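Arginine kinase (PDB 4RF6) catalyses the reversible transfer of a phosphoryl group from ATP to L-arginine, giving N(omega)-phospho-L-arginine and ADP, with two phosphagen kinase repeats in one chain. Local coordinates at residues G77-Y82 with G265-K270; V160-S165 with V257-K262; F225-N230 with L235-M240; G273-T276 with N281-T284. All coordinates share one frame; numbering follows the deposited sequence.

Contact 1 (G77-Y82 with G265-K270); sequences GDEESY and GFQHTK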
loop_
_atom_site.group_PDB
_atom_site.type_symbol
_atom_site.label_atom_id
_atom_site.label_comp_id
_atom_site.label_asym_id
_atom_site.label_seq_id
_atom_site.Cartn_x
_atom_site.Cartn_y
_atom_site.Cartn_z
ATOM N N GLY A 77 -28.879 6.424 23.953
ATOM C CA GLY A 77 -28.205 7.535 24.600
ATOM C C GLY A 77 -27.350 7.047 25.753
ATOM O O GLY A 77 -26.409 7.722 26.176
ATOM N N ASP A 78 -27.689 5.868 26.265
ATOM C CA ASP A 78 -26.944 5.258 27.360
ATOM C C ASP A 78 -27.251 3.773 27.440
ATOM O O ASP A 78 -28.101 3.271 26.696
ATOM C CB ASP A 78 -27.242 5.954 28.704
ATOM C CG ASP A 78 -28.730 6.014 29.029
ATOM O OD1 ASP A 78 -29.521 5.280 28.405
ATOM O OD2 ASP A 78 -29.114 6.800 29.927
ATOM N N GLU A 79 -26.563 3.076 28.341
ATOM C CA GLU A 79 -26.766 1.646 28.535
ATOM C C GLU A 79 -28.199 1.356 28.965
ATOM O O GLU A 79 -28.815 0.394 28.502
ATOM C CB GLU A 79 -25.800 1.121 29.598
ATOM C CG GLU A 79 -26.152 -0.257 30.150
ATOM C CD GLU A 79 -25.028 -0.851 30.983
ATOM O OE1 GLU A 79 -25.046 -2.076 31.229
ATOM O OE2 GLU A 79 -24.126 -0.087 31.386
ATOM N N GLU A 80 -28.722 2.198 29.852
ATOM C CA GLU A 80 -30.065 2.009 30.389
ATOM C C GLU A 80 -31.118 2.031 29.283
ATOM O O GLU A 80 -32.135 1.336 29.371
ATOM C CB GLU A 80 -30.377 3.076 31.441
ATOM C CG GLU A 80 -31.740 2.923 32.096
ATOM C CD GLU A 80 -32.017 3.994 33.134
ATOM O OE1 GLU A 80 -33.157 4.043 33.634
ATOM O OE2 GLU A 80 -31.100 4.783 33.449
ATOM N N SER A 81 -30.869 2.825 28.244
ATOM C CA SER A 81 -31.773 2.901 27.095
ATOM C C SER A 81 -32.064 1.524 26.493
ATOM O O SER A 81 -33.188 1.245 26.069
ATOM C CB SER A 81 -31.196 3.826 26.018
ATOM O OG SER A 81 -31.202 5.169 26.442
ATOM N N TYR A 82 -31.051 0.663 26.458
ATOM C CA TYR A 82 -31.219 -0.661 25.871
ATOM C C TYR A 82 -32.212 -1.525 26.646
ATOM O O TYR A 82 -32.814 -2.450 26.091
ATOM C CB TYR A 82 -29.877 -1.376 25.758
ATOM C CG TYR A 82 -29.092 -0.991 24.527
ATOM C CD1 TYR A 82 -29.513 -1.393 23.264
ATOM C CD2 TYR A 82 -27.932 -0.233 24.627
ATOM C CE1 TYR A 82 -28.796 -1.051 22.136
ATOM C CE2 TYR A 82 -27.207 0.105 23.510
ATOM C CZ TYR A 82 -27.647 -0.299 22.266
ATOM O OH TYR A 82 -26.927 0.047 21.146
ATOM N N GLY A 265 -11.659 0.453 31.675
ATOM C CA GLY A 265 -12.890 -0.329 31.702
ATOM C C GLY A 265 -13.889 0.077 30.626
ATOM O O GLY A 265 -13.991 1.261 30.289
ATOM N N PHE A 266 -14.628 -0.900 30.099
ATOM C CA PHE A 266 -15.549 -0.693 28.979
ATOM C C PHE A 266 -16.996 -1.014 29.355
ATOM O O PHE A 266 -17.237 -1.876 30.194
ATOM C CB PHE A 266 -15.167 -1.609 27.810
ATOM C CG PHE A 266 -13.866 -1.257 27.149
ATOM C CD1 PHE A 266 -13.498 0.068 26.961
ATOM C CD2 PHE A 266 -13.016 -2.260 26.701
ATOM C CE1 PHE A 266 -12.296 0.386 26.342
ATOM C CE2 PHE A 266 -11.816 -1.951 26.082
ATOM C CZ PHE A 266 -11.457 -0.629 25.905
ATOM N N GLN A 267 -17.957 -0.346 28.717
ATOM C CA GLN A 267 -19.363 -0.728 28.870
ATOM C C GLN A 267 -19.600 -2.055 28.160
ATOM O O GLN A 267 -19.218 -2.217 26.999
ATOM C CB GLN A 267 -20.291 0.353 28.319
ATOM C CG GLN A 267 -20.143 1.690 29.027
ATOM C CD GLN A 267 -21.115 2.735 28.520
ATOM O OE1 GLN A 267 -22.291 2.450 28.290
ATOM N NE2 GLN A 267 -20.628 3.955 28.346
ATOM N N HIS A 268 -20.240 -2.992 28.857
ATOM C CA HIS A 268 -20.232 -4.398 28.461
ATOM C C HIS A 268 -21.275 -5.173 29.277
ATOM O O HIS A 268 -21.347 -5.017 30.498
ATOM C CB HIS A 268 -18.821 -4.948 28.718
ATOM C CG HIS A 268 -18.604 -6.358 28.257
ATOM N ND1 HIS A 268 -18.835 -7.449 29.067
ATOM C CD2 HIS A 268 -18.140 -6.853 27.083
ATOM C CE1 HIS A 268 -18.536 -8.558 28.411
ATOM N NE2 HIS A 268 -18.118 -8.223 27.202
ATOM N N THR A 269 -22.093 -5.989 28.606
ATOM C CA THR A 269 -23.106 -6.828 29.274
ATOM C C THR A 269 -23.117 -8.232 28.660
ATOM O O THR A 269 -22.736 -8.397 27.498
ATOM C CB THR A 269 -24.534 -6.255 29.130
ATOM O OG1 THR A 269 -24.976 -6.409 27.775
ATOM C CG2 THR A 269 -24.589 -4.780 29.531
ATOM N N LYS A 270 -23.538 -9.240 29.421
ATOM C CA LYS A 270 -23.569 -10.609 28.896
ATOM C C LYS A 270 -24.397 -10.700 27.609
ATOM O O LYS A 270 -23.986 -11.319 26.629
ATOM C CB LYS A 270 -24.141 -11.577 29.936
ATOM C CG LYS A 270 -24.204 -13.023 29.444
ATOM C CD LYS A 270 -22.829 -13.497 28.974
ATOM C CE LYS A 270 -22.879 -14.894 28.369
ATOM N NZ LYS A 270 -21.527 -15.353 27.947
HETATM O O HOH W 1 -23.944 4.248 29.334
HETATM O O HOH W 2 -23.199 -3.704 32.731
HETATM O O HOH W 3 -21.546 -1.591 31.577
#
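Glu79 sends its side chain toward Thr269 as a nearly straight rod, CG lying opposite the backbone N (chi1 165°) and the chain staying extended beyond it. Gln267 is likewise extended beyond CG, but its CG sits opposite the carbonyl carbon (chi1 -61°), which leads its amide toward the first turn of helix 79-84. The two segments touch at few points. Glu79 and Thr269 approach from opposite directions, and Glu79 OE1 comes to 3.2 Å from the methyl Thr269 CG2; Gln267 OE1 stands 4.0 Å from Glu79 CB. No direct hydrogen bond crosses the interface, and water takes over that task. One water accepts from Glu79 N and donates to Gln267 OE1 (2.7 Å), linking the start of the helix to the side-chain amide. A second donates both to Glu79 OE1 (2.9 Å) and to His268 O, while a third donates to Glu79 OE2 (3.0 Å) and accepts weakly from His268 N. Both carboxylate oxygens are therefore tied through solvent to the backbone of one strand residue. Beyond the segments, Gln267 NE2 donates to Leu138 O, and Thr269 OG1 is hydrogen-bonded to His272 N. Asp78 is the N-cap of the helix: its OD1 accepts from Ser81 N (2.8 Å) and Ser81 OG (2.6 Å) on opposite faces of the carboxylate plane. This N-capped helix, meeting the short strand 268-269 largely through water, forms part of the seam between the small N-terminal domain and the catalytic domain of a phosphagen kinase.

Contact 2 (V160-S165 with V257-K262); sequences VGVLTS and VNEIDK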
loop_
_atom_site.group_PDB
_atom_site.type_symbol
_atom_site.label_atom_id
_atom_site.label_comp_id
_atom_site.label_asym_id
_atom_site.label_seq_id
_atom_site.Cartn_x
_atom_site.Cartn_y
_atom_site.Cartn_z
ATOM N N VAL A 160 -6.508 9.796 26.324
ATOM C CA VAL A 160 -5.218 10.348 25.899
ATOM C C VAL A 160 -4.087 9.937 26.848
ATOM O O VAL A 160 -2.984 9.593 26.407
ATOM C CB VAL A 160 -5.277 11.880 25.745
ATOM C CG1 VAL A 160 -3.889 12.466 25.544
ATOM C CG2 VAL A 160 -6.180 12.256 24.575
ATOM N N GLY A 161 -4.376 9.944 28.148
ATOM C CA GLY A 161 -3.423 9.499 29.152
ATOM C C GLY A 161 -2.929 8.079 28.930
ATOM O O GLY A 161 -1.750 7.784 29.147
ATOM N N VAL A 162 -3.828 7.196 28.504
ATOM C CA VAL A 162 -3.449 5.824 28.193
ATOM C C VAL A 162 -2.714 5.771 26.860
ATOM O O VAL A 162 -1.658 5.146 26.745
ATOM C CB VAL A 162 -4.668 4.881 28.138
ATOM C CG1 VAL A 162 -4.261 3.522 27.605
ATOM C CG2 VAL A 162 -5.296 4.732 29.507
ATOM N N LEU A 163 -3.274 6.438 25.854
ATOM C CA LEU A 163 -2.711 6.387 24.507
ATOM C C LEU A 163 -1.274 6.904 24.452
ATOM O O LEU A 163 -0.405 6.259 23.866
ATOM C CB LEU A 163 -3.600 7.136 23.506
ATOM C CG LEU A 163 -4.968 6.518 23.210
ATOM C CD1 LEU A 163 -5.701 7.290 22.121
ATOM C CD2 LEU A 163 -4.836 5.051 22.824
ATOM N N THR A 164 -1.020 8.054 25.073
ATOM C CA THR A 164 0.327 8.628 25.090
ATOM C C THR A 164 1.309 7.844 25.974
ATOM O O THR A 164 2.493 8.183 26.050
ATOM C CB THR A 164 0.318 10.127 25.491
ATOM O OG1 THR A 164 -0.408 10.302 26.714
ATOM C CG2 THR A 164 -0.332 10.970 24.404
ATOM N N SER A 165 0.821 6.792 26.626
ATOM C CA SER A 165 1.679 5.931 27.435
ATOM C C SER A 165 2.173 4.732 26.623
ATOM O O SER A 165 3.132 4.061 27.007
ATOM C CB SER A 165 0.934 5.435 28.678
ATOM O OG SER A 165 0.160 4.281 28.386
ATOM N N VAL A 257 -6.166 -2.211 22.944
ATOM C CA VAL A 257 -7.507 -2.253 23.522
ATOM C C VAL A 257 -7.489 -2.804 24.949
ATOM O O VAL A 257 -8.143 -2.263 25.845
ATOM C CB VAL A 257 -8.482 -3.072 22.644
ATOM C CG1 VAL A 257 -9.831 -3.220 23.338
ATOM C CG2 VAL A 257 -8.659 -2.408 21.274
ATOM N N ASN A 258 -6.732 -3.877 25.159
ATOM C CA ASN A 258 -6.619 -4.468 26.489
ATOM C C ASN A 258 -5.994 -3.511 27.510
ATOM O O ASN A 258 -6.395 -3.487 28.675
ATOM C CB ASN A 258 -5.860 -5.802 26.425
ATOM C CG ASN A 258 -6.683 -6.913 25.793
ATOM O OD1 ASN A 258 -7.908 -6.928 25.900
ATOM N ND2 ASN A 258 -6.011 -7.850 25.131
ATOM N N GLU A 259 -5.025 -2.715 27.067
ATOM C CA GLU A 259 -4.407 -1.711 27.933
ATOM C C GLU A 259 -5.411 -0.636 28.352
ATOM O O GLU A 259 -5.490 -0.264 29.527
ATOM C CB GLU A 259 -3.193 -1.068 27.250
ATOM C CG GLU A 259 -2.561 0.072 28.046
ATOM C CD GLU A 259 -2.086 -0.350 29.432
ATOM O OE1 GLU A 259 -1.819 -1.553 29.642
ATOM O OE2 GLU A 259 -1.975 0.531 30.314
ATOM N N ILE A 260 -6.175 -0.140 27.384
ATOM C CA ILE A 260 -7.250 0.800 27.669
ATOM C C ILE A 260 -8.264 0.148 28.612
ATOM O O ILE A 260 -8.684 0.755 29.597
ATOM C CB ILE A 260 -7.950 1.269 26.377
ATOM C CG1 ILE A 260 -6.998 2.098 25.512
ATOM C CG2 ILE A 260 -9.191 2.080 26.707
ATOM C CD1 ILE A 260 -7.539 2.427 24.113
ATOM N N ASP A 261 -8.642 -1.094 28.306
ATOM C CA ASP A 261 -9.589 -1.844 29.127
ATOM C C ASP A 261 -9.087 -1.943 30.568
ATOM O O ASP A 261 -9.812 -1.626 31.516
ATOM C CB ASP A 261 -9.804 -3.248 28.542
ATOM C CG ASP A 261 -11.030 -3.951 29.119
ATOM O OD1 ASP A 261 -11.568 -3.478 30.144
ATOM O OD2 ASP A 261 -11.448 -4.982 28.542
ATOM N N LYS A 262 -7.839 -2.381 30.719
ATOM C CA LYS A 262 -7.198 -2.501 32.027
ATOM C C LYS A 262 -7.278 -1.205 32.842
ATOM O O LYS A 262 -7.724 -1.209 33.990
ATOM C CB LYS A 262 -5.732 -2.902 31.842
ATOM C CG LYS A 262 -4.909 -2.884 33.120
ATOM C CD LYS A 262 -3.421 -2.973 32.810
ATOM C CE LYS A 262 -2.679 -3.737 33.892
ATOM N NZ LYS A 262 -1.239 -3.912 33.553
#
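Apolar packing carries this contact. Val162 CG1 lies 3.7 Å from Ile260 CG1, the two side chains crossing at a slant, and the same methyl also rests 3.9 Å from Glu259 CG. With CG1 opposite the backbone N (chi1 171°), Val162 directs this branch at the other helix, placing one methyl against two neighbours. Leu163 adds the tip of its chain, CD2 meeting Ile260 CD1 at 4.0 Å; Ile260 thus receives Val162 partway along its longer branch and Leu163 at the end of it. The elements joined are the last turn of helix 149-163 and the C-terminal part of helix 246-264, two helices that pack against the large antiparallel sheet of the catalytic domain: Ile260 also touches Leu235 of strand 235-242. Polar bonds do not cross between the two segments. At the C-terminal end of helix 149-163 two hydroxyls bond to carbonyls of the last turn: Ser165 OG donates to Val162 O (2.6 Å) in the carbonyl plane, on a lone pair, and Thr164 OG1 donates to Val160 O (2.7 Å). Each carbonyl also accepts from the backbone N of the same hydroxyl residue. Glu259, which offers only its aliphatic part to Val162, has its carboxylate in a salt bridge with Lys263.

Contact 3 (F225-N230 with L235-M240); sequences FLVWLN and LRIISM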
loop_
_atom_site.group_PDB
_atom_site.type_symbol
_atom_site.label_atom_id
_atom_site.label_comp_id
_atom_site.label_asym_id
_atom_site.label_seq_id
_atom_site.Cartn_x
_atom_site.Cartn_y
_atom_site.Cartn_z
ATOM N N PHE A 225 -1.996 2.076 13.189
ATOM C CA PHE A 225 -2.902 2.070 14.324
ATOM C C PHE A 225 -3.520 3.451 14.431
ATOM O O PHE A 225 -2.802 4.457 14.440
ATOM C CB PHE A 225 -2.149 1.725 15.608
ATOM C CG PHE A 225 -3.003 1.787 16.839
ATOM C CD1 PHE A 225 -3.859 0.740 17.157
ATOM C CD2 PHE A 225 -2.958 2.893 17.674
ATOM C CE1 PHE A 225 -4.657 0.794 18.287
ATOM C CE2 PHE A 225 -3.748 2.958 18.806
ATOM C CZ PHE A 225 -4.601 1.908 19.114
ATOM N N LEU A 226 -4.848 3.500 14.498
ATOM C CA LEU A 226 -5.573 4.766 14.481
ATOM C C LEU A 226 -6.734 4.722 15.463
ATOM O O LEU A 226 -7.468 3.729 15.524
ATOM C CB LEU A 226 -6.100 5.044 13.070
ATOM C CG LEU A 226 -7.077 6.203 12.879
ATOM C CD1 LEU A 226 -6.359 7.525 13.094
ATOM C CD2 LEU A 226 -7.729 6.157 11.497
ATOM N N VAL A 227 -6.894 5.794 16.237
ATOM C CA VAL A 227 -8.021 5.912 17.157
ATOM C C VAL A 227 -8.813 7.183 16.853
ATOM O O VAL A 227 -8.241 8.270 16.770
ATOM C CB VAL A 227 -7.565 5.958 18.635
ATOM C CG1 VAL A 227 -8.768 6.115 19.563
ATOM C CG2 VAL A 227 -6.758 4.710 19.006
ATOM N N TRP A 228 -10.123 7.040 16.668
ATOM C CA TRP A 228 -11.009 8.197 16.658
ATOM C C TRP A 228 -11.638 8.322 18.029
ATOM O O TRP A 228 -12.207 7.362 18.561
ATOM C CB TRP A 228 -12.083 8.078 15.582
ATOM C CG TRP A 228 -11.558 8.354 14.212
ATOM C CD1 TRP A 228 -10.266 8.659 13.872
ATOM C CD2 TRP A 228 -12.298 8.347 12.983
ATOM N NE1 TRP A 228 -10.163 8.845 12.514
ATOM C CE2 TRP A 228 -11.404 8.656 11.943
ATOM C CE3 TRP A 228 -13.644 8.105 12.663
ATOM C CZ2 TRP A 228 -11.800 8.736 10.602
ATOM C CZ3 TRP A 228 -14.039 8.185 11.330
ATOM C CH2 TRP A 228 -13.121 8.494 10.320
ATOM N N LEU A 229 -11.518 9.504 18.610
ATOM C CA LEU A 229 -11.955 9.714 19.983
ATOM C C LEU A 229 -13.235 10.535 19.988
ATOM O O LEU A 229 -13.259 11.651 19.462
ATOM C CB LEU A 229 -10.845 10.422 20.756
ATOM C CG LEU A 229 -10.913 10.582 22.268
ATOM C CD1 LEU A 229 -11.574 9.382 22.916
ATOM C CD2 LEU A 229 -9.501 10.780 22.825
ATOM N N ASN A 230 -14.299 9.965 20.556
ATOM C CA ASN A 230 -15.573 10.665 20.740
ATOM C C ASN A 230 -16.278 11.083 19.452
ATOM O O ASN A 230 -16.929 12.129 19.401
ATOM C CB ASN A 230 -15.405 11.876 21.673
ATOM C CG ASN A 230 -15.252 11.474 23.120
ATOM O OD1 ASN A 230 -15.865 10.511 23.574
ATOM N ND2 ASN A 230 -14.422 12.207 23.856
ATOM N N LEU A 235 -14.799 5.515 21.570
ATOM C CA LEU A 235 -13.608 5.046 20.888
ATOM C C LEU A 235 -13.953 4.291 19.616
ATOM O O LEU A 235 -14.826 3.411 19.615
ATOM C CB LEU A 235 -12.793 4.134 21.808
ATOM C CG LEU A 235 -12.323 4.759 23.118
ATOM C CD1 LEU A 235 -11.966 3.691 24.142
ATOM C CD2 LEU A 235 -11.131 5.647 22.858
ATOM N N ARG A 236 -13.272 4.654 18.536
ATOM C CA ARG A 236 -13.218 3.823 17.347
ATOM C C ARG A 236 -11.746 3.500 17.125
ATOM O O ARG A 236 -10.946 4.380 16.796
ATOM C CB ARG A 236 -13.795 4.535 16.125
ATOM C CG ARG A 236 -13.910 3.602 14.921
ATOM C CD ARG A 236 -14.195 4.341 13.630
ATOM N NE ARG A 236 -15.558 4.859 13.575
ATOM C CZ ARG A 236 -16.160 5.246 12.455
ATOM N NH1 ARG A 236 -15.518 5.160 11.297
ATOM N NH2 ARG A 236 -17.405 5.711 12.486
ATOM N N ILE A 237 -11.394 2.236 17.323
ATOM C CA ILE A 237 -10.004 1.808 17.333
ATOM C C ILE A 237 -9.715 0.913 16.137
ATOM O O ILE A 237 -10.344 -0.135 15.975
ATOM C CB ILE A 237 -9.696 1.045 18.623
ATOM C CG1 ILE A 237 -10.134 1.870 19.836
ATOM C CG2 ILE A 237 -8.221 0.703 18.697
ATOM C CD1 ILE A 237 -10.342 1.052 21.116
ATOM N N ILE A 238 -8.756 1.327 15.308
ATOM C CA ILE A 238 -8.470 0.630 14.057
ATOM C C ILE A 238 -7.014 0.216 13.959
ATOM O O ILE A 238 -6.110 1.022 14.193
ATOM C CB ILE A 238 -8.801 1.519 12.836
ATOM C CG1 ILE A 238 -10.214 2.087 12.952
ATOM C CG2 ILE A 238 -8.630 0.746 11.531
ATOM C CD1 ILE A 238 -10.308 3.566 12.613
ATOM N N SER A 239 -6.790 -1.045 13.604
ATOM C CA SER A 239 -5.451 -1.520 13.294
ATOM C C SER A 239 -5.459 -1.929 11.829
ATOM O O SER A 239 -6.371 -2.629 11.386
ATOM C CB SER A 239 -5.082 -2.705 14.180
ATOM O OG SER A 239 -3.801 -3.205 13.855
ATOM N N MET A 240 -4.465 -1.480 11.065
ATOM C CA MET A 240 -4.476 -1.725 9.624
ATOM C C MET A 240 -3.095 -1.635 8.998
ATOM O O MET A 240 -2.218 -0.922 9.488
ATOM C CB MET A 240 -5.425 -0.743 8.919
ATOM C CG MET A 240 -4.932 0.702 8.869
ATOM S SD MET A 240 -4.928 1.490 10.492
ATOM C CE MET A 240 -4.361 3.148 10.083
#
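Strands 225-229 and 235-240 run antiparallel, 4.7 Å apart at closest approach and with an angle of 169° between their directions, joined by four backbone hydrogen bonds in the hydrogen-bonded pairs Leu226 with Ile238 and Trp228 with Arg236. The side chains sort onto the two faces of this hairpin. On the face of Phe225, Val227 and Leu229, the contacts are apolar: Phe225 CE1 meets Ile237 CG2 at 3.6 Å, and Leu235 CD2 touches both Leu229 CD1 (3.8 Å) and Val227 CG1 (4.1 Å). Helices 149-163 and 246-264 cover this side. On the other face, with Leu226, Trp228, Arg236 and Ile238, Leu226 CD2 packs alongside Ile238 CD1 at 3.8 Å, and Met240 CE reaches Leu226 CB at 3.9 Å. Trp228 and Arg236 extend alongside each other. The arginine chain leaves with CG opposite the backbone N and bends at chi3 (-72°), which lays its guanidinium against the six-membered ring of the indole; Trp228 CE3 sits over one face of the guanidinium, away from its centre, and the two planes are 32° apart. Trp228 CZ3 approaches NH1 of Arg236 to 3.4 Å. Outside the hairpin, Trp228 NE1 donates to Phe193 O and Arg236 NH2 forms a salt bridge with Glu231. Indole packing and that outside partner probably hold the guanidinium of Arg236, a predicted ATP-binding residue, in a set orientation.

Contact 4 (G273-T276 with N281-T284); sequences GYLT and NLGT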
loop_
_atom_site.group_PDB
_atom_site.type_symbol
_atom_site.label_atom_id
_atom_site.label_comp_id
_atom_site.label_asym_id
_atom_site.label_seq_id
_atom_site.Cartn_x
_atom_site.Cartn_y
_atom_site.Cartn_z
ATOM N N GLY A 273 -22.800 -7.787 24.683
ATOM C CA GLY A 273 -21.395 -7.596 24.359
ATOM C C GLY A 273 -21.032 -6.155 24.680
ATOM O O GLY A 273 -21.591 -5.560 25.607
ATOM N N TYR A 274 -20.111 -5.575 23.921
ATOM C CA TYR A 274 -19.784 -4.169 24.127
ATOM C C TYR A 274 -20.907 -3.246 23.656
ATOM O O TYR A 274 -21.445 -3.401 22.555
ATOM C CB TYR A 274 -18.445 -3.827 23.471
ATOM C CG TYR A 274 -17.317 -4.572 24.136
ATOM C CD1 TYR A 274 -16.832 -4.164 25.374
ATOM C CD2 TYR A 274 -16.763 -5.707 23.552
ATOM C CE1 TYR A 274 -15.814 -4.851 26.001
ATOM C CE2 TYR A 274 -15.746 -6.400 24.172
ATOM C CZ TYR A 274 -15.283 -5.970 25.398
ATOM O OH TYR A 274 -14.268 -6.651 26.022
ATOM N N LEU A 275 -21.266 -2.296 24.514
ATOM C CA LEU A 275 -22.334 -1.355 24.216
ATOM C C LEU A 275 -21.832 -0.256 23.303
ATOM O O LEU A 275 -20.725 0.263 23.484
ATOM C CB LEU A 275 -22.880 -0.748 25.503
ATOM C CG LEU A 275 -23.366 -1.811 26.484
ATOM C CD1 LEU A 275 -23.799 -1.162 27.766
ATOM C CD2 LEU A 275 -24.510 -2.603 25.879
ATOM N N THR A 276 -22.653 0.089 22.319
ATOM C CA THR A 276 -22.305 1.103 21.334
ATOM C C THR A 276 -23.529 1.967 21.084
ATOM O O THR A 276 -24.645 1.579 21.436
ATOM C CB THR A 276 -21.870 0.459 20.014
ATOM O OG1 THR A 276 -22.871 -0.475 19.592
ATOM C CG2 THR A 276 -20.547 -0.276 20.179
ATOM N N ASN A 281 -23.587 -2.086 16.017
ATOM C CA ASN A 281 -22.203 -2.249 16.449
ATOM C C ASN A 281 -22.037 -2.952 17.793
ATOM O O ASN A 281 -20.968 -2.887 18.388
ATOM C CB ASN A 281 -21.517 -0.878 16.520
ATOM C CG ASN A 281 -21.096 -0.364 15.160
ATOM O OD1 ASN A 281 -20.491 -1.085 14.374
ATOM N ND2 ASN A 281 -21.421 0.892 14.876
ATOM N N LEU A 282 -23.081 -3.612 18.280
ATOM C CA LEU A 282 -22.993 -4.304 19.562
ATOM C C LEU A 282 -22.159 -5.583 19.437
ATOM O O LEU A 282 -21.696 -5.927 18.346
ATOM C CB LEU A 282 -24.393 -4.621 20.102
ATOM C CG LEU A 282 -25.289 -3.422 20.424
ATOM C CD1 LEU A 282 -26.712 -3.877 20.719
ATOM C CD2 LEU A 282 -24.733 -2.624 21.595
ATOM N N GLY A 283 -21.963 -6.277 20.556
ATOM C CA GLY A 283 -21.226 -7.531 20.563
ATOM C C GLY A 283 -19.725 -7.324 20.524
ATOM O O GLY A 283 -19.137 -6.806 21.475
ATOM N N THR A 284 -19.105 -7.739 19.425
ATOM C CA THR A 284 -17.678 -7.524 19.218
ATOM C C THR A 284 -17.420 -6.072 18.863
ATOM O O THR A 284 -16.314 -5.563 19.061
ATOM C CB THR A 284 -17.150 -8.361 18.063
ATOM O OG1 THR A 284 -17.860 -8.017 16.862
ATOM C CG2 THR A 284 -17.307 -9.850 18.361
#
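This is a tight backbone contact between strand 273-274 and the loop preceding strand 286-293, in the catalytic domain beside residues that probably bind ATP and the guanidino substrate. A single bridge pairs Gly273 with Gly283, whose CA atoms are just 3.8 Å apart. Both are glycines with positive phi, and with no side chain between them the backbones come this close. One hydrogen bond crosses: Tyr274 N donates to Gly283 O at 2.9 Å, with an N-H...O angle of 161°. The same oxygen lies at the edge of the Tyr274 ring, 3.3 Å from CD2. Beside it, Leu282 CA makes a CA-H...O contact with Tyr274 O at 3.5 Å. Thr276 crosses Asn281 at about a right angle; with chi1 at 52°, its OG1 is turned toward the 281-282 peptide and comes to 3.4 Å from Asn281 CB and 3.5 Å from Leu282 CD2. That hydroxyl hydrogen-bonds to the backbone O of Cys278, a probable substrate-binding residue in the turn joining the two segments, whereas Thr276 N is buried here without a polar partner. Asn281 OD1 accepts from Arg133 NH1, and its side chain also touches Glu232. The folded-back loop thereby brings a neutral amide oxygen to a predicted ATP-binding arginine, consistent with a second-shell role in positioning that guanidinium.

In the fold
Contact 2 and the Phe225/Val227/Leu229 face of contact 3 form buried core of the catalytic domain, while the other face of contact 3 bears Arg236. Strand 235-242 leads into helix 246-264, and Val257 of contact 2 packs on Ile237 of contact 3. Contact 4 is buried too, but relies on glycine backbone and a single hydrogen bond. Contact 1, partly buried, is bridged by waters that link Glu79 to Gln267 and to the backbone of His268. It shares the two-stranded sheet 268-269/273-274 with contact 4, about 9 Å away between centres, and Tyr82 OH probably hydrogen-bonds to Thr276 O. Phe266 connects contact 1 to the core through Ile260 and Leu235, while contacts 3 and 4 do not touch.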